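Local coordinates for mitogen activated protein kinase, putative (Leishmania donovani, PDB 4QNY) that probably transfers the terminal phosphate of ATP to serine or threonine residues of protein substrates, as a mitogen-activated protein kinase, at residues I84-I89 / F101-D106; I37-T42 / V49-V54; C16-R21 / L90-P95; A65-R70 / F169-E174. All coordinates share one frame; numbering follows the deposited sequence. Where two conformers were deposited one is given.

Contact 1 of 4, residues I84-I89 / F101-D106; sequences IGLRNI and FYIVMD. With ANP (phosphoaminophosphonic acid-adenylate ester), chain D.
V104 O takes two backbone N-H groups at once: R87 N at 2.7 Å and N88 N at 3.1 Å. Both arrive from the same face of its carbonyl plane, tilted out of it. The return bond runs from V104 N to N88 O, 2.9 Å. Two residues set against one make this a classic beta bulge in the antiparallel hairpin that forms the beta4-beta5 pair of the kinase N-lobe. The V104 side chain lies against the bulge: with CG1 anti to the backbone N (chi1 177°), that methyl lies 3.7 Å from R87 CB while V104 CB packs on N88 CB. On the other face of the sheet L86 and I103 cross at about a right angle, L86 CD1 to I103 CG2 3.8 Å. R87 and D106 attract only as charges, NE to OD1 4.1 Å, because the carboxylate oxygen stands well out of the guanidinium plane. Past the bulge the strand enters the nucleotide pocket, where D106 O accepts from N6 of the ANP adenine at 2.6 Å. M105, at the gatekeeper position, bends at its thioether and brings CE to 3.6 Å from N7 of that adenine, and I84 CD1 approaches its amino group.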
# COMPACT_ATOMS: atom_id res chain seq x y z
N ILE A 84 9.88 -0.29 -3.96
CA ILE A 84 10.94 0.31 -3.16
C ILE A 84 11.97 -0.75 -2.74
O ILE A 84 11.62 -1.84 -2.28
CB ILE A 84 10.37 1.05 -1.92
CG1 ILE A 84 11.46 1.90 -1.25
CG2 ILE A 84 9.73 0.08 -0.93
CD1 ILE A 84 11.89 3.09 -2.09
N GLY A 85 13.24 -0.42 -2.93
CA GLY A 85 14.32 -1.37 -2.73
C GLY A 85 14.84 -1.43 -1.31
O GLY A 85 14.64 -0.51 -0.52
N LEU A 86 15.53 -2.52 -1.00
CA LEU A 86 16.12 -2.71 0.32
C LEU A 86 17.64 -2.57 0.25
O LEU A 86 18.30 -3.26 -0.52
CB LEU A 86 15.74 -4.08 0.88
CG LEU A 86 16.12 -4.36 2.33
CD1 LEU A 86 15.32 -3.47 3.27
CD2 LEU A 86 15.90 -5.83 2.67
N ARG A 87 18.19 -1.66 1.06
CA ARG A 87 19.63 -1.43 1.05
C ARG A 87 20.34 -2.11 2.22
O ARG A 87 21.47 -2.58 2.07
CB ARG A 87 19.93 0.07 1.07
CG ARG A 87 20.40 0.62 -0.28
CD ARG A 87 21.43 1.73 -0.10
NE ARG A 87 22.06 2.10 -1.37
CZ ARG A 87 23.11 2.90 -1.47
NH1 ARG A 87 23.67 3.41 -0.38
NH2 ARG A 87 23.62 3.18 -2.66
N ASN A 88 19.68 -2.16 3.38
CA ASN A 88 20.31 -2.73 4.57
C ASN A 88 19.31 -3.07 5.68
O ASN A 88 18.19 -2.56 5.71
CB ASN A 88 21.37 -1.78 5.11
CG ASN A 88 22.52 -2.51 5.78
OD1 ASN A 88 22.36 -3.62 6.29
ND2 ASN A 88 23.69 -1.88 5.79
N ILE A 89 19.74 -3.94 6.59
CA ILE A 89 18.97 -4.28 7.78
C ILE A 89 19.85 -4.17 9.02
O ILE A 89 20.70 -5.02 9.27
CB ILE A 89 18.38 -5.70 7.71
CG1 ILE A 89 17.53 -5.88 6.45
CG2 ILE A 89 17.55 -6.00 8.96
CD1 ILE A 89 16.26 -5.06 6.45
N PHE A 101 15.08 -2.15 15.72
CA PHE A 101 16.00 -2.30 14.59
C PHE A 101 15.59 -1.39 13.44
O PHE A 101 14.48 -0.86 13.41
CB PHE A 101 16.06 -3.77 14.13
CG PHE A 101 14.89 -4.20 13.30
CD1 PHE A 101 13.70 -4.59 13.89
CD2 PHE A 101 14.98 -4.24 11.91
CE1 PHE A 101 12.63 -5.00 13.13
CE2 PHE A 101 13.92 -4.65 11.15
CZ PHE A 101 12.74 -5.03 11.75
N TYR A 102 16.50 -1.20 12.49
CA TYR A 102 16.29 -0.26 11.40
C TYR A 102 16.19 -0.93 10.03
O TYR A 102 16.96 -1.84 9.71
CB TYR A 102 17.41 0.78 11.37
CG TYR A 102 17.26 1.87 12.41
CD1 TYR A 102 16.64 3.07 12.11
CD2 TYR A 102 17.75 1.68 13.70
CE1 TYR A 102 16.50 4.06 13.06
CE2 TYR A 102 17.62 2.67 14.66
CZ TYR A 102 17.00 3.86 14.33
OH TYR A 102 16.86 4.85 15.28
N ILE A 103 15.25 -0.45 9.22
CA ILE A 103 15.12 -0.88 7.84
C ILE A 103 15.64 0.22 6.92
O ILE A 103 15.14 1.34 6.94
CB ILE A 103 13.65 -1.20 7.48
CG1 ILE A 103 13.11 -2.30 8.39
CG2 ILE A 103 13.54 -1.61 6.01
CD1 ILE A 103 11.61 -2.50 8.28
N VAL A 104 16.64 -0.11 6.11
CA VAL A 104 17.27 0.87 5.24
C VAL A 104 16.84 0.68 3.79
O VAL A 104 17.11 -0.35 3.18
CB VAL A 104 18.80 0.80 5.32
CG1 VAL A 104 19.44 1.77 4.35
CG2 VAL A 104 19.26 1.08 6.75
N MET A 105 16.17 1.69 3.24
CA MET A 105 15.64 1.62 1.88
C MET A 105 16.13 2.78 1.02
O MET A 105 16.67 3.76 1.53
CB MET A 105 14.11 1.63 1.91
CG MET A 105 13.49 0.64 2.88
SD MET A 105 11.80 1.10 3.30
CE MET A 105 12.08 2.65 4.16
N ASP A 106 15.94 2.66 -0.29
CA ASP A 106 16.20 3.77 -1.21
C ASP A 106 15.29 4.94 -0.87
O ASP A 106 14.19 4.75 -0.35
CB ASP A 106 16.00 3.34 -2.66
CG ASP A 106 17.05 2.36 -3.13
OD1 ASP A 106 18.24 2.57 -2.83
OD2 ASP A 106 16.68 1.37 -3.82
PG ANP D . 4.21 -0.26 8.73
O1G ANP D . 5.27 0.37 9.57
O2G ANP D . 4.86 -1.33 7.78
O3G ANP D . 3.16 -0.98 9.67
PB ANP D . 4.01 2.46 7.95
O1B ANP D . 4.15 2.82 9.40
O2B ANP D . 3.01 3.46 7.29
N3B ANP D . 3.40 0.90 7.79
PA ANP D . 5.61 3.10 5.78
O1A ANP D . 4.32 3.22 5.05
O2A ANP D . 6.59 2.15 5.10
O3A ANP D . 5.41 2.56 7.27
O5' ANP D . 6.22 4.55 5.91
C5' ANP D . 5.45 5.67 6.39
C4' ANP D . 5.74 6.88 5.52
O4' ANP D . 7.16 7.08 5.42
C3' ANP D . 5.26 6.77 4.08
O3' ANP D . 3.89 7.13 3.96
C2' ANP D . 6.18 7.77 3.36
O2' ANP D . 5.67 9.10 3.46
C1' ANP D . 7.48 7.64 4.16
N9 ANP D . 8.47 6.78 3.52
C8 ANP D . 8.60 5.43 3.64
N7 ANP D . 9.59 4.91 2.94
C5 ANP D . 10.14 6.01 2.31
C6 ANP D . 11.23 6.14 1.42
N6 ANP D . 11.97 5.12 1.00
N1 ANP D . 11.53 7.39 0.97
C2 ANP D . 10.78 8.41 1.39
N3 ANP D . 9.74 8.41 2.23
C4 ANP D . 9.47 7.17 2.65
O HOH W 1 14.19 0.95 -5.46

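Contact 2 of 4, residues I37-T42 / V49-V54. With ANP (phosphoaminophosphonic acid-adenylate ester), chain D.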
# COMPACT_ATOMS: atom_id res chain seq x y z
N ILE A 37 13.27 8.05 8.59
CA ILE A 37 14.28 9.10 8.64
C ILE A 37 15.09 9.24 7.34
O ILE A 37 15.52 8.24 6.76
CB ILE A 37 15.27 8.86 9.80
CG1 ILE A 37 14.53 8.40 11.05
CG2 ILE A 37 16.10 10.12 10.07
CD1 ILE A 37 15.44 7.91 12.15
N ARG A 38 15.29 10.48 6.91
CA ARG A 38 16.13 10.78 5.76
C ARG A 38 17.59 10.83 6.18
O ARG A 38 18.00 11.70 6.94
CB ARG A 38 15.70 12.10 5.13
CG ARG A 38 16.52 12.54 3.93
CD ARG A 38 15.93 13.81 3.32
NE ARG A 38 16.65 14.27 2.14
CZ ARG A 38 16.26 15.30 1.39
NH1 ARG A 38 15.16 15.96 1.69
NH2 ARG A 38 16.98 15.66 0.33
N ALA A 39 18.38 9.88 5.69
CA ALA A 39 19.78 9.76 6.09
C ALA A 39 20.73 9.71 4.91
O ALA A 39 20.34 9.36 3.79
CB ALA A 39 19.96 8.53 6.97
N ARG A 40 21.99 10.06 5.16
CA ARG A 40 23.03 10.00 4.13
C ARG A 40 24.07 8.95 4.49
O ARG A 40 24.56 8.90 5.62
CB ARG A 40 23.70 11.37 3.96
N ASP A 41 24.41 8.10 3.52
CA ASP A 41 25.37 7.02 3.73
C ASP A 41 26.79 7.49 3.42
O ASP A 41 27.15 7.68 2.25
CB ASP A 41 24.99 5.81 2.88
CG ASP A 41 25.86 4.59 3.17
OD1 ASP A 41 25.78 3.61 2.40
OD2 ASP A 41 26.61 4.62 4.17
N THR A 42 27.60 7.65 4.46
CA THR A 42 28.93 8.24 4.33
C THR A 42 29.94 7.36 3.59
O THR A 42 30.97 7.86 3.14
CB THR A 42 29.52 8.57 5.72
OG1 THR A 42 29.49 7.40 6.55
CG2 THR A 42 28.71 9.68 6.39
N VAL A 49 19.37 8.28 1.66
CA VAL A 49 18.79 6.97 1.92
C VAL A 49 17.72 7.08 3.00
O VAL A 49 17.81 7.92 3.90
CB VAL A 49 19.90 5.96 2.32
CG1 VAL A 49 19.60 5.30 3.66
CG2 VAL A 49 20.09 4.91 1.22
N ALA A 50 16.69 6.24 2.90
CA ALA A 50 15.61 6.24 3.88
C ALA A 50 15.82 5.16 4.94
O ALA A 50 16.20 4.03 4.63
CB ALA A 50 14.27 6.05 3.20
N MET A 51 15.57 5.52 6.20
CA MET A 51 15.71 4.58 7.30
C MET A 51 14.42 4.45 8.10
O MET A 51 13.89 5.44 8.60
CB MET A 51 16.85 5.02 8.23
CG MET A 51 18.22 5.01 7.56
SD MET A 51 19.56 5.29 8.74
CE MET A 51 19.37 3.87 9.81
N LYS A 52 13.92 3.23 8.20
CA LYS A 52 12.66 2.96 8.87
C LYS A 52 12.88 2.26 10.21
O LYS A 52 13.27 1.09 10.24
CB LYS A 52 11.75 2.11 7.97
CG LYS A 52 10.36 1.86 8.52
CD LYS A 52 9.53 1.08 7.51
CE LYS A 52 8.11 0.86 8.00
NZ LYS A 52 7.28 0.14 6.99
N ARG A 53 12.64 2.97 11.30
CA ARG A 53 12.85 2.42 12.63
C ARG A 53 11.66 1.57 13.07
O ARG A 53 10.50 1.95 12.86
CB ARG A 53 13.09 3.53 13.66
CG ARG A 53 13.53 3.03 15.03
CD ARG A 53 13.66 4.17 16.03
NE ARG A 53 14.26 3.73 17.29
CZ ARG A 53 13.56 3.32 18.35
NH1 ARG A 53 12.24 3.28 18.30
NH2 ARG A 53 14.19 2.94 19.45
N VAL A 54 11.95 0.43 13.67
CA VAL A 54 10.92 -0.43 14.25
C VAL A 54 11.06 -0.42 15.77
O VAL A 54 12.09 -0.83 16.30
CB VAL A 54 11.02 -1.87 13.73
CG1 VAL A 54 9.96 -2.74 14.37
CG2 VAL A 54 10.88 -1.89 12.21
PG ANP D . 4.21 -0.26 8.73
O1G ANP D . 5.27 0.37 9.57
O2G ANP D . 4.86 -1.33 7.78
O3G ANP D . 3.16 -0.98 9.67
PB ANP D . 4.01 2.46 7.95
O1B ANP D . 4.15 2.82 9.40
O2B ANP D . 3.01 3.46 7.29
N3B ANP D . 3.40 0.90 7.79
PA ANP D . 5.61 3.10 5.78
O1A ANP D . 4.32 3.22 5.05
O2A ANP D . 6.59 2.15 5.10
O3A ANP D . 5.41 2.56 7.27
O5' ANP D . 6.22 4.55 5.91
C5' ANP D . 5.45 5.67 6.39
C4' ANP D . 5.74 6.88 5.52
O4' ANP D . 7.16 7.08 5.42
C3' ANP D . 5.26 6.77 4.08
O3' ANP D . 3.89 7.13 3.96
C2' ANP D . 6.18 7.77 3.36
O2' ANP D . 5.67 9.10 3.46
C1' ANP D . 7.48 7.64 4.16
N9 ANP D . 8.47 6.78 3.52
C8 ANP D . 8.60 5.43 3.64
N7 ANP D . 9.59 4.91 2.94
C5 ANP D . 10.14 6.01 2.31
C6 ANP D . 11.23 6.14 1.42
N6 ANP D . 11.97 5.12 1.00
N1 ANP D . 11.53 7.39 0.97
C2 ANP D . 10.78 8.41 1.39
N3 ANP D . 9.74 8.41 2.23
C4 ANP D . 9.47 7.17 2.65
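A50, whose CA-H points at I37 O across the strands (CA to O 3.5 Å), presses its methyl onto one face of the ANP adenine, CB lying 3.5 Å from C6. The edge of that base is held by other groups, the backbone of D106 and M108. Alternation along both strands turns I37, A39, V49 and M51 to the sheet face opposite A50. There M51 SD rests 3.7 Å from A39 CB, the methionine chain passing beside the small alanine. Four backbone bonds fasten I37 to M51 and A39 to V49, the shortest from V49 N to A39 O at 2.6 Å, though bent at its hydrogen (135°). This hairpin is the beta2-beta3 pair of the kinase N-lobe, and its second strand carries the lysine of the VAMK sequence. The K52 chain, with CG trans to the backbone N (chi1 -175°) and extended beyond it, sends its ammonium straight into the phosphates. NZ donates to ANP O2A at 2.8 Å, to O2G at 2.9 Å and also to O3A, spanning the alpha and gamma groups. E71 of helix 62-77, helix C, forms a salt bridge with the same nitrogen and probably positions it.

Contact 3 of 4, residues C16-R21 / L90-P95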
# COMPACT_ATOMS: atom_id res chain seq x y z
N CYS A 16 24.39 4.87 15.26
CA CYS A 16 25.84 4.74 15.30
C CYS A 16 26.29 3.48 16.03
O CYS A 16 27.33 2.90 15.70
CB CYS A 16 26.47 5.97 15.95
SG CYS A 16 26.43 7.47 14.93
N ARG A 17 25.50 3.04 17.01
CA ARG A 17 25.80 1.82 17.74
C ARG A 17 25.47 0.58 16.90
O ARG A 17 25.83 -0.54 17.26
CB ARG A 17 25.04 1.78 19.07
CG ARG A 17 25.56 2.76 20.11
CD ARG A 17 24.96 2.50 21.48
NE ARG A 17 23.56 2.92 21.56
CZ ARG A 17 23.16 4.12 21.95
NH1 ARG A 17 24.06 5.04 22.29
NH2 ARG A 17 21.87 4.42 21.99
N LEU A 18 24.79 0.80 15.78
CA LEU A 18 24.49 -0.27 14.84
C LEU A 18 25.45 -0.21 13.66
O LEU A 18 26.13 -1.18 13.34
CB LEU A 18 23.05 -0.18 14.35
CG LEU A 18 21.96 -0.29 15.42
CD1 LEU A 18 20.59 -0.05 14.81
CD2 LEU A 18 22.01 -1.65 16.10
N ASP A 19 25.50 0.95 13.01
CA ASP A 19 26.40 1.18 11.89
C ASP A 19 26.73 2.66 11.78
O ASP A 19 25.84 3.51 11.70
CB ASP A 19 25.77 0.67 10.59
CG ASP A 19 26.80 0.39 9.51
OD1 ASP A 19 27.82 1.11 9.45
OD2 ASP A 19 26.58 -0.55 8.71
N ASP A 20 28.03 2.97 11.78
CA ASP A 20 28.50 4.35 11.78
C ASP A 20 28.30 5.03 10.42
O ASP A 20 28.52 6.23 10.28
CB ASP A 20 29.97 4.40 12.17
CG ASP A 20 30.28 5.51 13.16
OD1 ASP A 20 29.36 5.91 13.90
OD2 ASP A 20 31.43 5.98 13.19
N ARG A 21 27.87 4.25 9.43
CA ARG A 21 27.70 4.73 8.06
C ARG A 21 26.73 5.90 7.93
O ARG A 21 27.01 6.88 7.25
CB ARG A 21 27.22 3.58 7.16
CG ARG A 21 28.32 2.66 6.68
CD ARG A 21 27.77 1.40 6.03
NE ARG A 21 26.99 1.66 4.82
CZ ARG A 21 26.83 0.79 3.83
NH1 ARG A 21 27.40 -0.41 3.90
NH2 ARG A 21 26.10 1.11 2.77
N LEU A 90 19.65 -3.11 9.80
CA LEU A 90 20.47 -2.86 10.98
C LEU A 90 19.84 -3.45 12.24
O LEU A 90 18.77 -3.03 12.67
CB LEU A 90 20.69 -1.35 11.17
CG LEU A 90 21.26 -0.60 9.97
CD1 LEU A 90 21.47 0.87 10.31
CD2 LEU A 90 22.56 -1.24 9.50
N THR A 91 20.53 -4.43 12.83
CA THR A 91 20.05 -5.10 14.03
C THR A 91 21.11 -5.08 15.14
O THR A 91 22.30 -5.14 14.85
CB THR A 91 19.66 -6.55 13.73
OG1 THR A 91 20.75 -7.19 13.05
CG2 THR A 91 18.42 -6.60 12.84
N PRO A 92 20.67 -4.99 16.40
CA PRO A 92 21.59 -5.03 17.54
C PRO A 92 22.29 -6.38 17.67
O PRO A 92 21.64 -7.42 17.56
CB PRO A 92 20.68 -4.78 18.75
CG PRO A 92 19.46 -4.13 18.18
CD PRO A 92 19.28 -4.74 16.83
N GLU A 93 23.60 -6.36 17.91
CA GLU A 93 24.38 -7.59 18.03
C GLU A 93 24.00 -8.38 19.28
O GLU A 93 24.07 -9.61 19.29
CB GLU A 93 25.87 -7.27 18.04
N ASP A 94 23.62 -7.66 20.33
CA ASP A 94 23.24 -8.30 21.59
C ASP A 94 21.73 -8.55 21.64
O ASP A 94 20.94 -7.60 21.57
CB ASP A 94 23.67 -7.43 22.77
CG ASP A 94 23.75 -8.21 24.08
OD1 ASP A 94 23.10 -9.27 24.19
OD2 ASP A 94 24.45 -7.75 25.00
N PRO A 95 21.33 -9.82 21.75
CA PRO A 95 19.92 -10.19 21.88
C PRO A 95 19.27 -9.57 23.11
O PRO A 95 18.05 -9.40 23.15
CB PRO A 95 19.96 -11.72 21.99
CG PRO A 95 21.37 -12.05 22.38
CD PRO A 95 22.20 -11.01 21.72
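L18 and L90 bury the most surface here, and their encounter is that of a forked side chain straddling a strand end. With CG set beside the backbone N (chi1 -60°), L18 spreads its two methyls in different directions. CD1 lies 3.9 Å from L90 CB, whereas CD2 reaches beyond it to the T91-P92 peptide link, 3.6 Å from P92 N. The proline ring continues the apolar surface, its CG 4.1 Å from L18 CD2. The leucines cross obliquely, L18 meeting L90 at its CB.

D19 is the third participant, through carbon more than through charge: its CB packs against L90 CD2 at 3.9 Å, a contact that is less certain because L90 has two conformers. The D19 carboxylate turns back on its own chain. OD1 accepts from R21 N at 3.1 Å, met from above the carboxylate plane, which closes an Asx turn. The R21 side chain forms a salt bridge with D41.

The segment joining helix 8-16 to strand 22-31 thus lies against the exit of strand 86-90, and Y102 touches both leucines. No hydrogen bond crosses between the two segments. Their association rests on aliphatic surfaces packed carbon to carbon, which implies that it is governed by shape and burial of carbon, with little directional constraint.

Contact 4 of 4, residues A65-R70 / F169-E174; sequences AKRILR and FGLAKE
R67 and R70, one helical turn apart, present their guanidinium groups to the facing loop in two different ways. R67 offers a face: L171 CD2 sits over its plane, offset toward the rim, 3.5 Å from NH2. The chain of R67 is extended from CG to NE, and on its way it runs alongside G170 O, with CB 3.7 Å from that oxygen. R67 and L171 meet obliquely, a single methyl covering part of the flat group.

R70 offers an edge instead. Its NH1 donates to A172 O at 2.9 Å, and the acceptor lies almost in the guanidinium plane, only 4° out of it. CG anti to the backbone N carries the chain toward the loop, and a bend at chi3 (-71°) swings the terminal group round to the carbonyl. K173 CD lies at the same edge, 3.4 Å from NH1. The ammonium of K173 remains farther off, its NZ 4.7 Å from R70 NH1, a like-charge neighbour that would mildly disfavour closer approach.

The backbones come nearest where R67 faces G170, the last residue of the DFG motif. F169 tucks beneath the helix against E71, L74 and L75 and meets the H148 ring edge-to-face. The arrangement is that of helix C packed on the start of the activation segment, and with F169 lying between H148 and L75 it is consistent with a DFG-in state in which these three residues line up as in the regulatory spine of protein kinases.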
# COMPACT_ATOMS: atom_id res chain seq x y z
N ALA A 65 5.33 -8.91 15.23
CA ALA A 65 6.70 -9.23 14.88
C ALA A 65 6.77 -10.11 13.63
O ALA A 65 7.71 -9.99 12.84
CB ALA A 65 7.40 -9.92 16.05
N LYS A 66 5.79 -10.98 13.46
CA LYS A 66 5.73 -11.83 12.27
C LYS A 66 5.43 -11.00 11.03
O LYS A 66 5.87 -11.33 9.93
CB LYS A 66 4.69 -12.94 12.45
CG LYS A 66 5.13 -14.07 13.37
CD LYS A 66 3.97 -15.00 13.70
CE LYS A 66 3.60 -15.88 12.52
NZ LYS A 66 4.56 -17.01 12.34
N ARG A 67 4.68 -9.92 11.21
CA ARG A 67 4.35 -9.02 10.11
C ARG A 67 5.57 -8.27 9.61
O ARG A 67 5.76 -8.11 8.40
CB ARG A 67 3.27 -8.03 10.53
CG ARG A 67 1.88 -8.62 10.66
CD ARG A 67 0.86 -7.54 10.99
NE ARG A 67 -0.48 -8.08 11.17
CZ ARG A 67 -1.54 -7.35 11.51
NH1 ARG A 67 -2.73 -7.93 11.65
NH2 ARG A 67 -1.41 -6.05 11.70
N ILE A 68 6.40 -7.80 10.54
CA ILE A 68 7.57 -7.01 10.16
C ILE A 68 8.62 -7.92 9.51
O ILE A 68 9.33 -7.50 8.60
CB ILE A 68 8.17 -6.24 11.37
CG1 ILE A 68 9.03 -5.07 10.88
CG2 ILE A 68 8.95 -7.16 12.30
CD1 ILE A 68 8.24 -3.96 10.22
N LEU A 69 8.70 -9.17 9.96
CA LEU A 69 9.65 -10.13 9.40
C LEU A 69 9.31 -10.41 7.94
O LEU A 69 10.19 -10.47 7.08
CB LEU A 69 9.65 -11.43 10.20
CG LEU A 69 10.46 -12.58 9.61
CD1 LEU A 69 11.93 -12.22 9.52
CD2 LEU A 69 10.27 -13.85 10.43
N ARG A 70 8.02 -10.59 7.67
CA ARG A 70 7.54 -10.83 6.32
C ARG A 70 7.80 -9.63 5.42
O ARG A 70 8.14 -9.77 4.25
CB ARG A 70 6.05 -11.17 6.33
CG ARG A 70 5.45 -11.37 4.95
CD ARG A 70 3.95 -11.65 5.02
NE ARG A 70 3.66 -12.98 5.55
CZ ARG A 70 2.44 -13.50 5.62
NH1 ARG A 70 1.39 -12.81 5.18
NH2 ARG A 70 2.27 -14.72 6.12
N PHE A 169 4.92 -3.15 2.92
CA PHE A 169 4.42 -4.52 2.81
C PHE A 169 4.11 -5.08 4.19
O PHE A 169 4.29 -6.28 4.44
CB PHE A 169 5.43 -5.41 2.09
CG PHE A 169 5.64 -5.05 0.65
CD1 PHE A 169 4.85 -5.60 -0.35
CD2 PHE A 169 6.64 -4.15 0.28
CE1 PHE A 169 5.04 -5.26 -1.67
CE2 PHE A 169 6.84 -3.82 -1.04
CZ PHE A 169 6.04 -4.37 -2.02
N GLY A 170 3.63 -4.22 5.09
CA GLY A 170 3.38 -4.61 6.47
C GLY A 170 2.12 -5.42 6.68
O GLY A 170 1.96 -6.07 7.71
N LEU A 171 1.22 -5.39 5.71
CA LEU A 171 -0.03 -6.13 5.80
C LEU A 171 -0.20 -7.11 4.64
O LEU A 171 -1.30 -7.59 4.38
CB LEU A 171 -1.23 -5.18 5.85
CG LEU A 171 -1.51 -4.46 7.17
CD1 LEU A 171 -2.70 -3.53 7.03
CD2 LEU A 171 -1.74 -5.47 8.28
N ALA A 172 0.90 -7.40 3.96
CA ALA A 172 0.87 -8.25 2.78
C ALA A 172 0.40 -9.67 3.11
O ALA A 172 0.71 -10.21 4.17
CB ALA A 172 2.23 -8.29 2.11
N LYS A 173 -0.35 -10.25 2.17
CA LYS A 173 -0.96 -11.56 2.36
C LYS A 173 -0.64 -12.55 1.26
O LYS A 173 -0.22 -12.17 0.18
CB LYS A 173 -2.46 -11.42 2.46
CG LYS A 173 -2.87 -11.25 3.86
CD LYS A 173 -1.95 -12.13 4.69
CE LYS A 173 -2.54 -12.49 5.98
NZ LYS A 173 -3.18 -13.79 5.66
N GLU A 174 -0.85 -13.84 1.56
CA GLU A 174 -0.73 -14.89 0.55
C GLU A 174 -1.89 -14.81 -0.44
O GLU A 174 -2.99 -14.40 -0.08
CB GLU A 174 -0.69 -16.27 1.23
CG GLU A 174 -0.96 -17.45 0.31
CD GLU A 174 -0.53 -18.78 0.92
OE1 GLU A 174 0.28 -18.76 1.88
OE2 GLU A 174 -1.00 -19.83 0.45

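Contacts 1 and 2 are neighbouring hairpins of one five-stranded sheet, their centres 8 Å apart. I103 O meets K52 N at 2.6 Å and M105 N meets A50 O at 2.7 Å, so two strands that reach ANP are joined directly. Contact 3 lies at the end of this sheet remote from the nucleotide, where the side chain of L90 is about 14 Å from ANP. It is tied to contact 2 by the salt bridge from R21 NH2 to D41 OD1, 2.6 Å. Contact 4 approaches the nucleotide from the phosphate side through G170. I68 links its helix to the sheet, its CD1 3.9 Å from V54 CG2, while contacts 3 and 4 do not touch.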